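UPF0098 protein YbcL (PDB 1FUX) is of unknown function but is a homodimeric, periplasmic bacterial homologue of Raf kinase inhibitor protein, in the phosphatidylethanolamine-binding protein family. Local coordinates at residues A[5-10]-A[33-38]; A[120-125]-A[157-162]. All coordinates share one frame; numbering follows the deposited sequence.

How the contacts relate
Contact 1 joins the short strand 4-6 and the loop after it to strand 36-39, in a small antiparallel sheet; contact 2 lies in the five-stranded antiparallel sheet, where strand 118-127 meets 151-161, one of its two outermost strands. Their centres are about 10 Å apart, and the side chains that face inward from each pack against the other. P34 CG comes within 3.3 Å of F122 CE2, and I10 CD1 within 3.6 Å of F122 CG, which places the F122 ring between the two layers. Further along, V5 meets V124 and L36 meets I157. Along the chain contact 1 closes before contact 2 opens.

Contact 1 of 2, residues A[5-10]-A[33-38]; sequences VTSNEI and SPSLTW
E9 and S35 form the polar centre of this contact. The carboxylate oxygen E9 OE1 takes two bonds from the same residue: the backbone N of S35 at 2.7 Å, which arrives on the anti side and 34° out of the carboxylate plane, and the hydroxyl S35 OG at 2.5 Å, a length short enough to be doubtful. The E9 chain is bent at chi2 (75°), which curls the acid back over S35, and the bond from S35 N probably limits rotation of the carboxylate. Next to it, S7 OG donates to S35 O at 2.8 Å. With OG anti to the backbone N (chi1 169°), the S7 hydroxyl points at S35 O, and it also accepts from the backbone N of E9 and of I10. This ST turn and ST motif set the bend that carries E9 to S35.

Toward the strands, T6 and T37 form a hydrogen-bonded pair, T6 N to T37 O and T37 N to T6 O each 2.8 Å, while V5 and W38 make the neighbouring non-hydrogen-bonded pair. The apolar branches lie on the inner side: V5 CG2 rests 4.0 Å from L36 CB, and I10 CG2 lies 3.8 Å from P34 CB. A155 backs V5, V124 receives W38, and Y77 packs on S35 and T37. The whole is an antiparallel strand pair, with an ST turn just after the first strand, at the edge of the small three-stranded sheet that packs on the larger sheet of this PEBP-family fold.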
# COMPACT_ATOMS: atom_id res chain seq x y z
N VAL A 5 23.06 -6.01 8.70
CA VAL A 5 22.06 -6.97 9.23
C VAL A 5 22.38 -8.34 8.66
O VAL A 5 22.84 -8.50 7.52
CB VAL A 5 20.60 -6.58 8.94
CG1 VAL A 5 20.32 -6.47 7.47
CG2 VAL A 5 19.62 -7.59 9.59
N THR A 6 22.18 -9.40 9.46
CA THR A 6 22.39 -10.76 9.06
C THR A 6 21.16 -11.63 9.44
O THR A 6 20.36 -11.15 10.24
CB THR A 6 23.58 -11.43 9.78
OG1 THR A 6 23.37 -11.45 11.20
CG2 THR A 6 24.85 -10.63 9.50
N SER A 7 21.12 -12.84 8.91
CA SER A 7 20.01 -13.74 9.27
C SER A 7 20.53 -15.18 9.17
O SER A 7 21.24 -15.58 8.27
CB SER A 7 18.75 -13.58 8.41
OG SER A 7 17.86 -14.69 8.69
N ASN A 8 19.94 -16.01 10.04
CA ASN A 8 20.28 -17.44 10.03
C ASN A 8 19.39 -18.21 9.06
O ASN A 8 19.67 -19.34 8.64
CB ASN A 8 20.10 -18.00 11.44
CG ASN A 8 20.77 -17.26 12.56
OD1 ASN A 8 21.99 -17.02 12.56
ND2 ASN A 8 20.06 -16.89 13.63
N GLU A 9 18.28 -17.57 8.66
CA GLU A 9 17.32 -18.21 7.78
C GLU A 9 17.20 -17.66 6.36
O GLU A 9 16.69 -18.37 5.49
CB GLU A 9 15.91 -18.12 8.37
CG GLU A 9 15.68 -18.83 9.69
CD GLU A 9 16.26 -18.16 10.90
OE1 GLU A 9 16.28 -16.93 11.04
OE2 GLU A 9 16.76 -18.91 11.80
N ILE A 10 17.57 -16.40 6.09
CA ILE A 10 17.42 -15.91 4.72
C ILE A 10 18.76 -15.33 4.23
O ILE A 10 19.59 -14.94 5.06
CB ILE A 10 16.32 -14.84 4.58
CG1 ILE A 10 16.60 -13.64 5.48
CG2 ILE A 10 14.96 -15.49 4.88
CD1 ILE A 10 15.78 -12.38 5.23
N SER A 33 8.27 -15.21 10.37
CA SER A 33 9.30 -14.23 10.02
C SER A 33 10.67 -14.82 10.35
O SER A 33 10.80 -15.52 11.33
CB SER A 33 9.11 -12.98 10.85
OG SER A 33 9.10 -13.18 12.25
N PRO A 34 11.64 -14.59 9.48
CA PRO A 34 13.01 -15.02 9.80
C PRO A 34 13.68 -14.17 10.85
O PRO A 34 13.36 -12.99 11.08
CB PRO A 34 13.66 -14.85 8.41
CG PRO A 34 13.03 -13.57 7.93
CD PRO A 34 11.55 -13.80 8.21
N SER A 35 14.70 -14.74 11.55
CA SER A 35 15.44 -13.95 12.51
C SER A 35 16.29 -12.93 11.73
O SER A 35 16.58 -13.12 10.57
CB SER A 35 16.41 -14.77 13.40
OG SER A 35 17.41 -15.35 12.56
N LEU A 36 16.69 -11.89 12.41
CA LEU A 36 17.53 -10.80 11.90
C LEU A 36 18.39 -10.27 13.06
O LEU A 36 17.93 -10.04 14.17
CB LEU A 36 16.69 -9.59 11.40
CG LEU A 36 15.76 -9.92 10.22
CD1 LEU A 36 14.68 -8.85 9.98
CD2 LEU A 36 16.53 -10.15 8.92
N THR A 37 19.68 -10.09 12.77
CA THR A 37 20.56 -9.53 13.80
C THR A 37 21.34 -8.34 13.13
O THR A 37 22.00 -8.64 12.14
CB THR A 37 21.63 -10.54 14.25
OG1 THR A 37 20.97 -11.76 14.63
CG2 THR A 37 22.44 -10.00 15.44
N TRP A 38 21.24 -7.22 13.72
CA TRP A 38 21.96 -6.08 13.12
C TRP A 38 23.12 -5.59 13.97
O TRP A 38 23.14 -5.71 15.21
CB TRP A 38 20.94 -4.98 12.85
CG TRP A 38 20.03 -4.55 13.93
CD1 TRP A 38 20.19 -3.52 14.79
CD2 TRP A 38 18.73 -5.11 14.26
NE1 TRP A 38 19.12 -3.36 15.61
CE2 TRP A 38 18.19 -4.35 15.29
CE3 TRP A 38 17.98 -6.19 13.74
CZ2 TRP A 38 16.94 -4.58 15.89
CZ3 TRP A 38 16.73 -6.42 14.33
CH2 TRP A 38 16.21 -5.64 15.39

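Contact 2 of 2, residues A[120-125]-A[157-162]; sequences YQFKVW and ITPVYE
The Y120 and Y161 side chains cross at a slant, with ring atom Y120 CE1 lying 3.6 Å from Y161 CB. The backbone N of Y161 lies in the plane of the Y120 ring, at its edge, so the phenol is turned edge-on to the strand beyond P159 and lies alongside it. Y120 CG stands opposite its own carbonyl carbon (chi1 -64°), which swings the ring along this backbone, and H65 meets it edge-to-face from strand 63-72. With an alanine here, Y161 CB would probably lose its ring neighbour and H65 its aromatic partner, opening a gap beside strand 151-161.

F122 meets P159 differently. The two side chains cross at about a right angle, P159 CG coming 3.7 Å from F122 CE1, while I157 O sits near the ring plane at its edge. V52 of strand 47-54 also packs on this phenyl.

Backbone bonds hold the two segments in the register that brings these side chains together. F122 and I157 form an antiparallel hydrogen-bonded pair, F122 N to I157 O at 2.9 Å and I157 N to F122 O at 2.8 Å. Past this pair, Y120 N donates to P159 O at 2.9 Å, and T158 CA approaches Y120 O in a CA-H...O contact. The contact thus joins antiparallel neighbours at the edge of the five-stranded sheet, in the all-beta fold of the phosphatidylethanolamine-binding protein family.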
# COMPACT_ATOMS: atom_id res chain seq x y z
N TYR A 120 12.22 -10.03 -2.21
CA TYR A 120 11.59 -9.57 -0.98
C TYR A 120 12.62 -8.77 -0.19
O TYR A 120 13.62 -9.41 0.20
CB TYR A 120 11.08 -10.78 -0.15
CG TYR A 120 10.02 -11.44 -0.99
CD1 TYR A 120 10.34 -12.40 -1.93
CD2 TYR A 120 8.67 -11.07 -0.82
CE1 TYR A 120 9.37 -12.99 -2.73
CE2 TYR A 120 7.68 -11.64 -1.64
CZ TYR A 120 8.05 -12.60 -2.56
OH TYR A 120 7.12 -13.18 -3.40
N GLN A 121 12.43 -7.48 -0.07
CA GLN A 121 13.42 -6.65 0.64
C GLN A 121 13.12 -6.64 2.12
O GLN A 121 12.13 -6.07 2.61
CB GLN A 121 13.45 -5.21 0.10
CG GLN A 121 13.45 -5.05 -1.40
CD GLN A 121 13.10 -3.78 -2.11
OE1 GLN A 121 13.63 -3.47 -3.21
NE2 GLN A 121 12.21 -2.90 -1.69
N PHE A 122 14.02 -7.28 2.89
CA PHE A 122 13.94 -7.33 4.35
C PHE A 122 14.91 -6.23 4.78
O PHE A 122 16.13 -6.37 4.61
CB PHE A 122 14.39 -8.66 4.95
CG PHE A 122 13.39 -9.78 4.81
CD1 PHE A 122 13.11 -10.35 3.57
CD2 PHE A 122 12.74 -10.22 5.95
CE1 PHE A 122 12.16 -11.37 3.49
CE2 PHE A 122 11.79 -11.23 5.88
CZ PHE A 122 11.54 -11.81 4.64
N LYS A 123 14.36 -5.18 5.37
CA LYS A 123 15.17 -4.01 5.68
C LYS A 123 15.07 -3.56 7.12
O LYS A 123 14.01 -3.45 7.73
CB LYS A 123 14.62 -2.90 4.74
CG LYS A 123 15.25 -1.50 4.88
CD LYS A 123 14.91 -0.84 3.52
CE LYS A 123 15.16 0.65 3.48
NZ LYS A 123 14.55 1.22 2.22
N VAL A 124 16.25 -3.34 7.76
CA VAL A 124 16.25 -2.81 9.10
C VAL A 124 16.62 -1.33 9.07
O VAL A 124 17.53 -0.95 8.33
CB VAL A 124 17.31 -3.55 9.99
CG1 VAL A 124 17.09 -3.05 11.40
CG2 VAL A 124 17.07 -5.05 9.85
N TRP A 125 15.96 -0.51 9.83
CA TRP A 125 16.11 0.92 9.92
C TRP A 125 16.58 1.37 11.31
O TRP A 125 15.98 0.97 12.30
CB TRP A 125 14.78 1.68 9.73
CG TRP A 125 14.02 1.27 8.50
CD1 TRP A 125 13.49 0.03 8.23
CD2 TRP A 125 13.63 2.11 7.40
NE1 TRP A 125 12.85 0.02 7.00
CE2 TRP A 125 12.88 1.30 6.51
CE3 TRP A 125 13.83 3.47 7.13
CZ2 TRP A 125 12.35 1.84 5.34
CZ3 TRP A 125 13.31 3.97 5.95
CH2 TRP A 125 12.58 3.17 5.10
N ILE A 157 18.47 -7.38 3.50
CA ILE A 157 18.72 -8.67 2.88
C ILE A 157 17.61 -8.92 1.87
O ILE A 157 16.46 -8.66 2.23
CB ILE A 157 18.68 -9.87 3.86
CG1 ILE A 157 19.61 -9.47 5.02
CG2 ILE A 157 19.12 -11.13 3.16
CD1 ILE A 157 19.34 -10.24 6.30
N THR A 158 17.92 -9.41 0.69
CA THR A 158 16.91 -9.60 -0.35
C THR A 158 16.84 -10.99 -0.95
O THR A 158 17.26 -11.26 -2.09
CB THR A 158 17.19 -8.56 -1.48
OG1 THR A 158 17.36 -7.25 -0.95
CG2 THR A 158 16.05 -8.48 -2.49
N PRO A 159 16.15 -11.90 -0.25
CA PRO A 159 15.88 -13.23 -0.74
C PRO A 159 14.85 -13.17 -1.87
O PRO A 159 14.26 -12.11 -2.14
CB PRO A 159 15.30 -14.00 0.46
CG PRO A 159 14.76 -12.93 1.37
CD PRO A 159 15.62 -11.71 1.11
N VAL A 160 14.70 -14.30 -2.56
CA VAL A 160 13.79 -14.36 -3.70
C VAL A 160 12.82 -15.51 -3.49
O VAL A 160 13.05 -16.35 -2.62
CB VAL A 160 14.52 -14.54 -5.05
CG1 VAL A 160 15.43 -13.35 -5.36
CG2 VAL A 160 15.39 -15.79 -5.09
N TYR A 161 11.78 -15.55 -4.30
CA TYR A 161 10.86 -16.69 -4.20
C TYR A 161 10.12 -16.77 -5.52
O TYR A 161 9.70 -15.78 -6.13
CB TYR A 161 9.85 -16.59 -3.06
CG TYR A 161 9.14 -17.93 -2.82
CD1 TYR A 161 9.82 -19.05 -2.41
CD2 TYR A 161 7.77 -18.00 -3.01
CE1 TYR A 161 9.16 -20.26 -2.19
CE2 TYR A 161 7.09 -19.20 -2.82
CZ TYR A 161 7.80 -20.32 -2.42
OH TYR A 161 7.13 -21.50 -2.23
N GLU A 162 9.92 -18.01 -5.95
CA GLU A 162 9.19 -18.27 -7.19
C GLU A 162 8.40 -19.56 -7.01
O GLU A 162 8.85 -20.41 -6.22
CB GLU A 162 10.28 -18.43 -8.24
CG GLU A 162 9.90 -18.89 -9.63
CD GLU A 162 11.16 -18.94 -10.51
OE1 GLU A 162 12.23 -19.31 -9.99
OE2 GLU A 162 11.06 -18.59 -11.70